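Local atomic coordinates of protein induced by osmotic stress (Scheffersomyces stipitis CBS 6054, PDB entry 5YWL), a protein that binds NADP(+) and probably acts as a cinnamyl-alcohol dehydrogenase-like oxidoreductase of the extended short-chain dehydrogenase/reductase kind. Residues A[102-107]-A[171-176]; A[194-199]-A[320-325]; A[234-239]-A[259-264]; A[238-243]-A[314-319]. The protein carries 1 engineered substitution. All coordinates share one frame; numbering follows the deposited sequence.

Interaction 1: residues A[102-107]-A[171-176]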
loop_
_atom_site.group_PDB
_atom_site.type_symbol
_atom_site.label_atom_id
_atom_site.label_comp_id
_atom_site.label_asym_id
_atom_site.label_seq_id
_atom_site.Cartn_x
_atom_site.Cartn_y
_atom_site.Cartn_z
ATOM N N GLY A 102 -4.658 1.859 16.248
ATOM C CA GLY A 102 -4.506 0.586 15.653
ATOM C C GLY A 102 -3.060 0.159 15.628
ATOM O O GLY A 102 -2.813 -0.931 16.047
ATOM N N THR A 103 -2.146 1.028 15.205
ATOM C CA THR A 103 -0.768 0.698 15.102
ATOM C C THR A 103 -0.218 0.323 16.453
ATOM O O THR A 103 0.313 -0.711 16.582
ATOM C CB THR A 103 0.034 1.915 14.594
ATOM O OG1 THR A 103 -0.397 2.274 13.311
ATOM C CG2 THR A 103 1.454 1.646 14.543
ATOM N N LYS A 104 -0.452 1.131 17.455
ATOM C CA LYS A 104 0.012 0.823 18.783
ATOM C C LYS A 104 -0.562 -0.482 19.296
ATOM O O LYS A 104 0.169 -1.284 19.734
ATOM C CB LYS A 104 -0.350 1.910 19.779
ATOM C CG LYS A 104 0.179 3.248 19.455
ATOM C CD LYS A 104 -0.169 4.272 20.469
ATOM C CE LYS A 104 0.070 5.622 19.866
ATOM N NZ LYS A 104 0.013 6.722 20.854
ATOM N N TYR A 105 -1.841 -0.688 19.163
ATOM C CA TYR A 105 -2.454 -1.870 19.636
ATOM C C TYR A 105 -2.003 -3.168 18.951
ATOM O O TYR A 105 -1.822 -4.152 19.594
ATOM C CB TYR A 105 -3.950 -1.743 19.604
ATOM C CG TYR A 105 -4.551 -0.806 20.571
ATOM C CD1 TYR A 105 -3.875 -0.365 21.683
ATOM C CD2 TYR A 105 -5.815 -0.370 20.378
ATOM C CE1 TYR A 105 -4.469 0.499 22.571
ATOM C CE2 TYR A 105 -6.437 0.472 21.235
ATOM C CZ TYR A 105 -5.778 0.923 22.322
ATOM O OH TYR A 105 -6.444 1.780 23.100
ATOM N N VAL A 106 -1.831 -3.137 17.643
ATOM C CA VAL A 106 -1.304 -4.258 16.945
ATOM C C VAL A 106 0.123 -4.603 17.386
ATOM O O VAL A 106 0.432 -5.714 17.532
ATOM C CB VAL A 106 -1.308 -4.099 15.418
ATOM C CG1 VAL A 106 -0.782 -5.343 14.782
ATOM C CG2 VAL A 106 -2.710 -3.833 14.883
ATOM N N LEU A 107 0.963 -3.612 17.551
ATOM C CA LEU A 107 2.314 -3.842 17.987
ATOM C C LEU A 107 2.363 -4.436 19.422
ATOM O O LEU A 107 3.096 -5.317 19.686
ATOM C CB LEU A 107 3.177 -2.603 17.823
ATOM C CG LEU A 107 3.495 -2.054 16.437
ATOM C CD1 LEU A 107 4.309 -0.814 16.414
ATOM C CD2 LEU A 107 4.044 -3.038 15.503
ATOM N N GLU A 171 2.682 5.878 11.623
ATOM C CA GLU A 171 4.030 5.460 11.435
ATOM C C GLU A 171 4.921 5.965 12.577
ATOM O O GLU A 171 5.647 5.219 13.062
ATOM C CB GLU A 171 4.618 5.813 10.059
ATOM C CG GLU A 171 5.828 4.998 9.641
ATOM C CD GLU A 171 6.657 5.599 8.506
ATOM O OE1 GLU A 171 6.130 6.283 7.669
ATOM O OE2 GLU A 171 7.828 5.374 8.507
ATOM N N ARG A 172 4.776 7.192 12.985
ATOM C CA ARG A 172 5.563 7.711 14.103
ATOM C C ARG A 172 5.298 6.854 15.326
ATOM O O ARG A 172 6.190 6.514 15.991
ATOM C CB ARG A 172 5.276 9.164 14.434
ATOM C CG ARG A 172 5.947 10.169 13.530
ATOM C CD ARG A 172 5.544 11.563 13.900
ATOM N NE ARG A 172 5.880 12.576 12.950
ATOM C CZ ARG A 172 7.077 13.069 12.726
ATOM N NH1 ARG A 172 7.204 14.040 11.852
ATOM N NH2 ARG A 172 8.119 12.645 13.367
ATOM N N ALA A 173 4.064 6.451 15.504
ATOM C CA ALA A 173 3.699 5.614 16.608
ATOM C C ALA A 173 4.427 4.278 16.570
ATOM O O ALA A 173 4.853 3.825 17.544
ATOM C CB ALA A 173 2.213 5.423 16.721
ATOM N N ALA A 174 4.572 3.700 15.413
ATOM C CA ALA A 174 5.243 2.454 15.278
ATOM C C ALA A 174 6.735 2.499 15.671
ATOM O O ALA A 174 7.198 1.634 16.301
ATOM C CB ALA A 174 5.088 1.963 13.871
ATOM N N TRP A 175 7.429 3.529 15.210
ATOM C CA TRP A 175 8.812 3.748 15.537
ATOM C C TRP A 175 8.937 4.035 17.045
ATOM O O TRP A 175 9.819 3.575 17.663
ATOM C CB TRP A 175 9.443 4.819 14.675
ATOM C CG TRP A 175 9.557 4.435 13.198
ATOM C CD1 TRP A 175 8.956 5.021 12.175
ATOM C CD2 TRP A 175 10.306 3.378 12.660
ATOM N NE1 TRP A 175 9.292 4.448 11.023
ATOM C CE2 TRP A 175 10.102 3.392 11.286
ATOM C CE3 TRP A 175 11.118 2.399 13.199
ATOM C CZ2 TRP A 175 10.665 2.468 10.454
ATOM C CZ3 TRP A 175 11.691 1.508 12.370
ATOM C CH2 TRP A 175 11.469 1.542 11.015
ATOM N N GLU A 176 8.005 4.807 17.562
ATOM C CA GLU A 176 7.970 5.138 18.945
ATOM C C GLU A 176 7.814 3.878 19.803
ATOM O O GLU A 176 8.504 3.744 20.760
ATOM C CB GLU A 176 6.912 6.166 19.277
ATOM C CG GLU A 176 6.900 6.561 20.730
ATOM C CD GLU A 176 6.052 7.781 21.027
ATOM O OE1 GLU A 176 4.894 7.834 20.573
ATOM O OE2 GLU A 176 6.559 8.676 21.738
#
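Helices 91-113 and 159-181 flank the parallel sheet of the Rossmann-type fold, and they meet where T103, K104 and L107 touch A173 and A174. The two segments run in the same general direction. Their axes cross at -31° and come within 8.7 Å. Alanines on the second helix allow this approach. With OG1 of T103 beside the backbone N (chi1 -62°), the methyl CG2 is left on the side of the neighbouring helix, 3.7 Å from A174 CB. The hydroxyl turns back to a weak bond with A99 O. L107 reaches over the same alanine from one turn further on: CD1 comes to 3.6 Å from A174 CA. K104 lies along the other alanine with an extended chain. Its CE is 3.8 Å from A173 CB, while the amino group continues toward the surface. E171 and W175 face away from helix 91-113. W175 NE1 donates to E171 OE2 at 3.1 Å, and this carboxylate also forms a salt bridge with R258. Beneath the contact, T103 and L107 rest on strand 119-123, and A174 rests on strand 186-192. Such neighbouring helices over a parallel sheet are typical of the Rossmann fold.

Interaction 2: residues A[194-199]-A[320-325]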
loop_
_atom_site.group_PDB
_atom_site.type_symbol
_atom_site.label_atom_id
_atom_site.label_comp_id
_atom_site.label_asym_id
_atom_site.label_seq_id
_atom_site.Cartn_x
_atom_site.Cartn_y
_atom_site.Cartn_z
ATOM N N TYR A 194 1.488 6.563 -5.489
ATOM C CA TYR A 194 0.265 6.068 -6.121
ATOM C C TYR A 194 0.529 4.654 -6.660
ATOM O O TYR A 194 1.396 4.479 -7.434
ATOM C CB TYR A 194 -0.198 6.946 -7.282
ATOM C CG TYR A 194 -0.596 8.385 -6.974
ATOM C CD1 TYR A 194 0.337 9.324 -6.599
ATOM C CD2 TYR A 194 -1.935 8.794 -7.062
ATOM C CE1 TYR A 194 -0.045 10.611 -6.292
ATOM C CE2 TYR A 194 -2.318 10.106 -6.782
ATOM C CZ TYR A 194 -1.367 10.999 -6.401
ATOM O OH TYR A 194 -1.719 12.253 -6.099
ATOM N N ILE A 195 -0.251 3.702 -6.249
ATOM C CA ILE A 195 -0.095 2.353 -6.698
ATOM C C ILE A 195 -0.999 1.965 -7.910
ATOM O O ILE A 195 -2.179 2.137 -7.878
ATOM C CB ILE A 195 -0.256 1.323 -5.564
ATOM C CG1 ILE A 195 0.611 1.639 -4.349
ATOM C CG2 ILE A 195 -0.007 -0.063 -6.058
ATOM C CD1 ILE A 195 0.407 0.687 -3.236
ATOM N N PHE A 196 -0.370 1.432 -8.930
ATOM C CA PHE A 196 -0.969 0.927 -10.153
ATOM C C PHE A 196 -0.567 -0.530 -10.354
ATOM O O PHE A 196 0.395 -0.990 -9.840
ATOM C CB PHE A 196 -0.466 1.666 -11.373
ATOM C CG PHE A 196 -0.920 3.078 -11.518
ATOM C CD1 PHE A 196 -0.108 4.103 -11.168
ATOM C CD2 PHE A 196 -2.045 3.373 -12.184
ATOM C CE1 PHE A 196 -0.451 5.403 -11.332
ATOM C CE2 PHE A 196 -2.404 4.675 -12.395
ATOM C CZ PHE A 196 -1.599 5.700 -11.924
ATOM N N GLY A 197 -1.328 -1.228 -11.164
ATOM C CA GLY A 197 -1.058 -2.583 -11.487
ATOM C C GLY A 197 -2.180 -3.561 -11.344
ATOM O O GLY A 197 -3.141 -3.293 -10.733
ATOM N N PRO A 198 -2.041 -4.738 -11.951
ATOM C CA PRO A 198 -3.110 -5.740 -11.952
ATOM C C PRO A 198 -3.352 -6.269 -10.573
ATOM O O PRO A 198 -2.527 -6.195 -9.743
ATOM C CB PRO A 198 -2.530 -6.856 -12.772
ATOM C CG PRO A 198 -1.096 -6.748 -12.526
ATOM C CD PRO A 198 -0.816 -5.307 -12.486
ATOM N N GLN A 199 -4.530 -6.764 -10.362
ATOM C CA GLN A 199 -4.850 -7.480 -9.166
ATOM C C GLN A 199 -4.274 -8.917 -9.153
ATOM O O GLN A 199 -4.044 -9.490 -10.160
ATOM C CB GLN A 199 -6.335 -7.440 -8.887
ATOM C CG GLN A 199 -7.006 -6.069 -8.848
ATOM C CD GLN A 199 -7.724 -5.854 -7.550
ATOM O OE1 GLN A 199 -7.174 -5.392 -6.556
ATOM N NE2 GLN A 199 -8.945 -6.235 -7.537
ATOM N N THR A 320 3.860 -0.560 -18.714
ATOM C CA THR A 320 3.665 -1.913 -18.392
ATOM C C THR A 320 2.662 -2.091 -17.264
ATOM O O THR A 320 1.762 -2.907 -17.397
ATOM C CB THR A 320 4.976 -2.672 -18.126
ATOM O OG1 THR A 320 5.867 -2.508 -19.207
ATOM C CG2 THR A 320 4.733 -4.100 -17.956
ATOM N N SER A 321 2.790 -1.308 -16.208
ATOM C CA SER A 321 1.878 -1.398 -15.095
ATOM C C SER A 321 0.419 -1.077 -15.535
ATOM O O SER A 321 -0.435 -1.823 -15.295
ATOM C CB SER A 321 2.299 -0.425 -13.984
ATOM O OG SER A 321 1.466 -0.449 -12.901
ATOM N N VAL A 322 0.220 0.020 -16.209
ATOM C CA VAL A 322 -1.062 0.400 -16.712
ATOM C C VAL A 322 -1.614 -0.641 -17.705
ATOM O O VAL A 322 -2.693 -1.036 -17.558
ATOM C CB VAL A 322 -1.004 1.780 -17.392
ATOM C CG1 VAL A 322 -2.267 2.090 -18.190
ATOM C CG2 VAL A 322 -0.714 2.885 -16.409
ATOM N N VAL A 323 -0.830 -1.079 -18.668
ATOM C CA VAL A 323 -1.298 -2.025 -19.656
ATOM C C VAL A 323 -1.727 -3.293 -18.958
ATOM O O VAL A 323 -2.737 -3.751 -19.239
ATOM C CB VAL A 323 -0.271 -2.360 -20.785
ATOM C CG1 VAL A 323 -0.628 -3.654 -21.554
ATOM C CG2 VAL A 323 -0.200 -1.238 -21.780
ATOM N N ASP A 324 -0.943 -3.773 -18.035
ATOM C CA ASP A 324 -1.255 -4.974 -17.319
ATOM C C ASP A 324 -2.588 -4.822 -16.559
ATOM O O ASP A 324 -3.356 -5.743 -16.530
ATOM C CB ASP A 324 -0.150 -5.366 -16.346
ATOM C CG ASP A 324 1.103 -5.960 -17.018
ATOM O OD1 ASP A 324 1.119 -6.240 -18.185
ATOM O OD2 ASP A 324 2.074 -6.117 -16.356
ATOM N N SER A 325 -2.845 -3.677 -15.954
ATOM C CA SER A 325 -4.105 -3.491 -15.236
ATOM C C SER A 325 -5.292 -3.567 -16.150
ATOM O O SER A 325 -6.174 -4.266 -15.875
ATOM C CB SER A 325 -4.184 -2.136 -14.552
ATOM O OG SER A 325 -3.130 -1.961 -13.690
HETATM O O HOH W 1 -3.937 0.130 -11.980
#
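S325 and S321 of helix 318-330 sit against F196, G197 and P198, at the end of strand 194-196. This strand belongs to the small two-stranded parallel sheet and carries I195, which binds NADP(+). The helix segment lies at 54° to it. S325 starts with CB 4.0 Å from G197 C. Its OG stands beside its own backbone N (chi1 -57°) and presses closer, 3.0 Å from G197 C. The same OG is 2.8 Å from a water, and G197 N donates to that water at 3.1 Å. The water bridges the serine oxygen and the loop amide. G197 has backbone angles at which a side chain would collide with the preceding carbonyl oxygen. Its own carbonyl accepts from the hydroxyl of Y13, another NADP(+)-binding residue. One turn earlier, S321 OG lies 3.2 Å from F196 CB, but its hydrogen bond is with D237 OD2. The F196 ring extends toward V322, and it packs edge-to-face with F266. P198 and D324 lie side by side and point the same way. D324 sends its carboxylate to a salt bridge with R239, while its CB lies 3.9 Å from P198 CD.

Interaction 3: residues A[234-239]-A[259-264]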
loop_
_atom_site.group_PDB
_atom_site.type_symbol
_atom_site.label_atom_id
_atom_site.label_comp_id
_atom_site.label_asym_id
_atom_site.label_seq_id
_atom_site.Cartn_x
_atom_site.Cartn_y
_atom_site.Cartn_z
ATOM N N THR A 234 3.866 10.644 -8.544
ATOM C CA THR A 234 4.665 9.478 -8.840
ATOM C C THR A 234 3.898 8.177 -8.705
ATOM O O THR A 234 3.057 8.050 -7.911
ATOM C CB THR A 234 5.971 9.365 -8.017
ATOM O OG1 THR A 234 5.708 9.315 -6.639
ATOM C CG2 THR A 234 6.847 10.440 -8.272
ATOM N N PHE A 235 4.254 7.219 -9.502
ATOM C CA PHE A 235 3.652 5.918 -9.450
ATOM C C PHE A 235 4.666 4.882 -8.966
ATOM O O PHE A 235 5.814 5.083 -9.101
ATOM C CB PHE A 235 2.990 5.525 -10.812
ATOM C CG PHE A 235 3.712 4.419 -11.578
ATOM C CD1 PHE A 235 4.799 4.697 -12.324
ATOM C CD2 PHE A 235 3.372 3.129 -11.390
ATOM C CE1 PHE A 235 5.501 3.692 -12.957
ATOM C CE2 PHE A 235 4.049 2.116 -11.990
ATOM C CZ PHE A 235 5.122 2.404 -12.794
ATOM N N ILE A 236 4.135 3.760 -8.546
ATOM C CA ILE A 236 4.791 2.507 -8.343
ATOM C C ILE A 236 3.880 1.324 -8.623
ATOM O O ILE A 236 2.767 1.373 -8.323
ATOM C CB ILE A 236 5.332 2.417 -6.876
ATOM C CG1 ILE A 236 6.253 1.220 -6.680
ATOM C CG2 ILE A 236 4.223 2.357 -5.892
ATOM C CD1 ILE A 236 7.531 1.213 -7.447
ATOM N N ASP A 237 4.402 0.266 -9.172
ATOM C CA ASP A 237 3.637 -0.954 -9.444
ATOM C C ASP A 237 3.376 -1.771 -8.191
ATOM O O ASP A 237 4.246 -1.979 -7.412
ATOM C CB ASP A 237 4.286 -1.821 -10.525
ATOM C CG ASP A 237 3.383 -2.962 -11.004
ATOM O OD1 ASP A 237 3.319 -3.967 -10.366
ATOM O OD2 ASP A 237 2.798 -2.794 -12.011
ATOM N N VAL A 238 2.182 -2.291 -8.080
ATOM C CA VAL A 238 1.802 -3.065 -6.921
ATOM C C VAL A 238 2.726 -4.279 -6.696
ATOM O O VAL A 238 2.939 -4.654 -5.633
ATOM C CB VAL A 238 0.342 -3.499 -6.919
ATOM C CG1 VAL A 238 0.032 -4.424 -8.067
ATOM C CG2 VAL A 238 -0.001 -4.174 -5.627
ATOM N N ARG A 239 3.214 -4.847 -7.761
ATOM C CA ARG A 239 4.129 -5.956 -7.682
ATOM C C ARG A 239 5.488 -5.574 -7.033
ATOM O O ARG A 239 6.020 -6.300 -6.303
ATOM C CB ARG A 239 4.246 -6.687 -9.042
ATOM C CG ARG A 239 2.926 -7.346 -9.530
ATOM C CD ARG A 239 2.842 -7.563 -11.025
ATOM N NE ARG A 239 2.769 -6.367 -11.771
ATOM C CZ ARG A 239 2.602 -6.295 -13.074
ATOM N NH1 ARG A 239 2.470 -7.378 -13.792
ATOM N NH2 ARG A 239 2.538 -5.137 -13.662
ATOM N N LEU A 259 11.437 2.362 3.662
ATOM C CA LEU A 259 11.612 2.168 2.282
ATOM C C LEU A 259 10.642 3.002 1.434
ATOM O O LEU A 259 9.446 2.864 1.524
ATOM C CB LEU A 259 11.541 0.718 1.960
ATOM C CG LEU A 259 12.463 -0.225 2.734
ATOM C CD1 LEU A 259 11.986 -1.626 2.527
ATOM C CD2 LEU A 259 13.950 -0.023 2.523
ATOM N N LEU A 260 11.237 3.859 0.626
ATOM C CA LEU A 260 10.547 4.751 -0.257
ATOM C C LEU A 260 10.350 4.044 -1.586
ATOM O O LEU A 260 11.271 3.750 -2.263
ATOM C CB LEU A 260 11.368 6.012 -0.487
ATOM C CG LEU A 260 10.857 7.086 -1.421
ATOM C CD1 LEU A 260 9.479 7.480 -1.008
ATOM C CD2 LEU A 260 11.778 8.262 -1.394
ATOM N N LEU A 261 9.107 3.762 -1.876
ATOM C CA LEU A 261 8.736 3.081 -3.062
ATOM C C LEU A 261 8.020 4.033 -4.035
ATOM O O LEU A 261 6.847 4.261 -3.966
ATOM C CB LEU A 261 7.866 1.870 -2.725
ATOM C CG LEU A 261 8.448 0.485 -2.538
ATOM C CD1 LEU A 261 8.818 -0.151 -3.879
ATOM C CD2 LEU A 261 9.637 0.575 -1.645
ATOM N N SER A 262 8.813 4.576 -4.920
ATOM C CA SER A 262 8.440 5.542 -5.879
ATOM C C SER A 262 9.198 5.367 -7.168
ATOM O O SER A 262 10.366 5.312 -7.146
ATOM C CB SER A 262 8.656 6.938 -5.288
ATOM O OG SER A 262 8.156 7.941 -6.069
ATOM N N ASN A 263 8.499 5.323 -8.288
ATOM C CA ASN A 263 9.110 5.230 -9.602
ATOM C C ASN A 263 9.022 6.535 -10.418
ATOM O O ASN A 263 9.541 7.476 -10.027
ATOM C CB ASN A 263 8.636 4.023 -10.376
ATOM C CG ASN A 263 9.553 3.630 -11.547
ATOM O OD1 ASN A 263 10.596 4.177 -11.732
ATOM N ND2 ASN A 263 9.086 2.702 -12.350
ATOM N N THR A 264 8.347 6.552 -11.526
ATOM C CA THR A 264 8.288 7.709 -12.414
ATOM C C THR A 264 7.048 8.640 -12.255
ATOM O O THR A 264 6.042 8.243 -11.777
ATOM C CB THR A 264 8.401 7.284 -13.879
ATOM O OG1 THR A 264 7.425 6.333 -14.154
ATOM C CG2 THR A 264 9.719 6.722 -14.184
#
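Both backbone polar atoms of F235 are bonded, to N263 and T264. Its N donates to T264 O at 3.1 Å, with a fairly straight angle of 161°. Its O accepts from N263 N at 2.8 Å, the donor tilted slightly from the carbonyl plane. The chain leaving 258-261 crosses strand 234-237 at a steep angle here. The flanking residues T234 and I236 turn their backbone polar groups the other way, to Y194 and F196. Next along the edge, T234 OG1 and S262 OG share a hydrogen bond of 2.9 Å, and either may be the donor. T234 places OG1 between its backbone N and carbonyl carbon (chi1 60°), and from there it reaches the serine. The contact joins two sheets: strand 234-237 of the two-stranded sheet, and the chain leaving 258-261, the outermost strand of the seven-stranded Rossmann sheet. The F235 ring lies alongside N263 and T264. T264 OG1 meets the ring edge, 3.5 Å from CE1, and the N263 amide is turned 40° from the ring plane. With the ring cut back to an alanine, N263 and T264 would probably lose their neighbour and F318 its edge-to-face partner. I236 CD1 meets L261 CD1 at 4.0 Å. At the end of the strand, D237 is the N-cap of helix 238-250. Its OD1 accepts from R239 N at 2.8 Å and, from the opposite face of the carboxylate, from R239 NE at 2.8 Å. OD2 accepts from R239 NH2 at 2.9 Å, and NE and NH2 together make a side-on salt bridge.

Interaction 4: residues A[238-243]-A[314-319]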
loop_
_atom_site.group_PDB
_atom_site.type_symbol
_atom_site.label_atom_id
_atom_site.label_comp_id
_atom_site.label_asym_id
_atom_site.label_seq_id
_atom_site.Cartn_x
_atom_site.Cartn_y
_atom_site.Cartn_z
ATOM N N VAL A 238 2.182 -2.291 -8.080
ATOM C CA VAL A 238 1.802 -3.065 -6.921
ATOM C C VAL A 238 2.726 -4.279 -6.696
ATOM O O VAL A 238 2.939 -4.654 -5.633
ATOM C CB VAL A 238 0.342 -3.499 -6.919
ATOM C CG1 VAL A 238 0.032 -4.424 -8.067
ATOM C CG2 VAL A 238 -0.001 -4.174 -5.627
ATOM N N ARG A 239 3.214 -4.847 -7.761
ATOM C CA ARG A 239 4.129 -5.956 -7.682
ATOM C C ARG A 239 5.488 -5.574 -7.033
ATOM O O ARG A 239 6.020 -6.300 -6.303
ATOM C CB ARG A 239 4.246 -6.687 -9.042
ATOM C CG ARG A 239 2.926 -7.346 -9.530
ATOM C CD ARG A 239 2.842 -7.563 -11.025
ATOM N NE ARG A 239 2.769 -6.367 -11.771
ATOM C CZ ARG A 239 2.602 -6.295 -13.074
ATOM N NH1 ARG A 239 2.470 -7.378 -13.792
ATOM N NH2 ARG A 239 2.538 -5.137 -13.662
ATOM N N ASP A 240 5.984 -4.408 -7.389
ATOM C CA ASP A 240 7.173 -3.826 -6.796
ATOM C C ASP A 240 6.993 -3.515 -5.309
ATOM O O ASP A 240 7.843 -3.766 -4.556
ATOM C CB ASP A 240 7.647 -2.618 -7.590
ATOM C CG ASP A 240 8.090 -2.994 -9.033
ATOM O OD1 ASP A 240 8.628 -4.057 -9.169
ATOM O OD2 ASP A 240 7.833 -2.250 -9.942
ATOM N N VAL A 241 5.843 -3.010 -4.948
ATOM C CA VAL A 241 5.542 -2.762 -3.561
ATOM C C VAL A 241 5.558 -4.086 -2.750
ATOM O O VAL A 241 6.044 -4.136 -1.678
ATOM C CB VAL A 241 4.237 -1.960 -3.338
ATOM C CG1 VAL A 241 3.921 -1.830 -1.881
ATOM C CG2 VAL A 241 4.277 -0.607 -4.003
ATOM N N ALA A 242 4.988 -5.118 -3.355
ATOM C CA ALA A 242 4.943 -6.411 -2.762
ATOM C C ALA A 242 6.332 -6.984 -2.556
ATOM O O ALA A 242 6.626 -7.402 -1.540
ATOM C CB ALA A 242 4.088 -7.370 -3.552
ATOM N N LYS A 243 7.151 -6.884 -3.564
ATOM C CA LYS A 243 8.515 -7.286 -3.512
ATOM C C LYS A 243 9.295 -6.513 -2.472
ATOM O O LYS A 243 10.100 -7.048 -1.882
ATOM C CB LYS A 243 9.169 -7.205 -4.859
ATOM C CG LYS A 243 9.019 -8.492 -5.619
ATOM C CD LYS A 243 8.772 -8.377 -7.086
ATOM C CE LYS A 243 9.715 -7.510 -7.856
ATOM N NZ LYS A 243 9.769 -7.804 -9.270
ATOM N N GLU A 314 14.903 -3.995 -10.320
ATOM C CA GLU A 314 14.390 -2.898 -11.109
ATOM C C GLU A 314 12.846 -2.913 -11.180
ATOM O O GLU A 314 12.264 -3.923 -11.159
ATOM C CB GLU A 314 15.034 -2.838 -12.477
ATOM C CG GLU A 314 16.510 -2.550 -12.403
ATOM C CD GLU A 314 16.784 -1.161 -11.845
ATOM O OE1 GLU A 314 16.602 -0.171 -12.564
ATOM O OE2 GLU A 314 17.098 -1.060 -10.664
ATOM N N TYR A 315 12.252 -1.756 -11.206
ATOM C CA TYR A 315 10.830 -1.572 -11.183
ATOM C C TYR A 315 10.096 -1.820 -12.557
ATOM O O TYR A 315 10.635 -1.601 -13.574
ATOM C CB TYR A 315 10.529 -0.171 -10.667
ATOM C CG TYR A 315 10.886 0.129 -9.216
ATOM C CD1 TYR A 315 10.875 -0.821 -8.271
ATOM C CD2 TYR A 315 11.202 1.390 -8.826
ATOM C CE1 TYR A 315 11.183 -0.538 -6.955
ATOM C CE2 TYR A 315 11.511 1.683 -7.534
ATOM C CZ TYR A 315 11.484 0.730 -6.592
ATOM O OH TYR A 315 11.791 1.019 -5.327
ATOM N N PHE A 316 8.841 -2.223 -12.504
ATOM C CA PHE A 316 7.966 -2.140 -13.661
ATOM C C PHE A 316 7.863 -0.668 -14.141
ATOM O O PHE A 316 7.682 0.198 -13.376
ATOM C CB PHE A 316 6.578 -2.605 -13.301
ATOM C CG PHE A 316 6.448 -4.056 -13.138
ATOM C CD1 PHE A 316 6.733 -4.654 -11.953
ATOM C CD2 PHE A 316 6.086 -4.834 -14.182
ATOM C CE1 PHE A 316 6.598 -5.992 -11.807
ATOM C CE2 PHE A 316 5.939 -6.192 -14.040
ATOM C CZ PHE A 316 6.183 -6.766 -12.847
ATOM N N ASP A 317 7.981 -0.436 -15.426
ATOM C CA ASP A 317 7.671 0.853 -16.000
ATOM C C ASP A 317 6.130 1.140 -15.985
ATOM O O ASP A 317 5.339 0.266 -15.800
ATOM C CB ASP A 317 8.363 1.116 -17.355
ATOM C CG ASP A 317 7.657 0.461 -18.595
ATOM O OD1 ASP A 317 6.629 -0.098 -18.527
ATOM O OD2 ASP A 317 8.158 0.579 -19.689
ATOM N N PHE A 318 5.789 2.390 -16.199
ATOM C CA PHE A 318 4.455 2.870 -16.122
ATOM C C PHE A 318 3.540 2.222 -17.154
ATOM O O PHE A 318 2.524 1.754 -16.832
ATOM C CB PHE A 318 4.473 4.358 -16.316
ATOM C CG PHE A 318 3.107 5.004 -16.299
ATOM C CD1 PHE A 318 2.445 5.208 -15.122
ATOM C CD2 PHE A 318 2.520 5.407 -17.436
ATOM C CE1 PHE A 318 1.240 5.833 -15.099
ATOM C CE2 PHE A 318 1.282 6.022 -17.422
ATOM C CZ PHE A 318 0.647 6.221 -16.241
ATOM N N GLU A 319 4.010 2.153 -18.376
ATOM C CA GLU A 319 3.236 1.630 -19.455
ATOM C C GLU A 319 2.887 0.189 -19.168
ATOM O O GLU A 319 1.772 -0.184 -19.270
ATOM C CB GLU A 319 3.931 1.768 -20.781
ATOM C CG GLU A 319 3.182 1.091 -21.913
ATOM C CD GLU A 319 3.500 1.611 -23.301
ATOM O OE1 GLU A 319 2.960 1.081 -24.229
ATOM O OE2 GLU A 319 4.279 2.488 -23.468
HETATM O O HOH W 2 10.023 -5.334 -10.910
#
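D240, in the first turn of helix 238-250, and Y315, in an extended loop, bring their CA atoms to 6.1 Å. The loop 314-317 passes this turn and then enters helix 318-330, with D317 at the N-cap. The D240 carboxylate points at the loop backbone. OD2 accepts from F316 N at 2.8 Å through its syn lone pair. The ring of F316 presents its edge to the same carboxylate, and Y315 closes in from the loop, its CD1 3.6 Å from D240 CG. R239 covers one face of F316. Its guanidinium lies flat on the ring, planes only 10° apart and centres 3.8 Å apart, in a cation-pi stack. A bend at chi3 (-67°) helps lay the group over the ring, and the bonds to D237 and D324 probably limit its rotation. A serine in place of F316 would keep the backbone N-H but would probably leave one face of the R239 guanidinium without its stacking partner. A water completes the polar side. It donates to D240 OD1 at 2.6 Å and to E314 O at 2.7 Å, and accepts from K243 NZ at 3.0 Å. K243 also forms a long salt bridge with D240. Both carboxylate oxygens of D240 are therefore engaged, and the amide, the water and the lysine nearby would probably favour its charged form.

From the N terminus, interaction 1 closes first. It joins two helices beside the Rossmann sheet and is complete before the other three begin. Its centre is about 30 Å from that of interaction 2, across the centre of the chain. Interaction 2 then opens the longest loop, from strand 194-196 to helix 318-330. Interactions 3 and 4 fall within that loop. Both start near residues 234-243 and share V238 and R239. Interaction 3 closes early, at 259-264, while interaction 4 closes at 314-319, just before interaction 2 does. These three touch one another. They tie the small sheet, the edge of the large sheet, helix 238-250 and the C-terminal helix together.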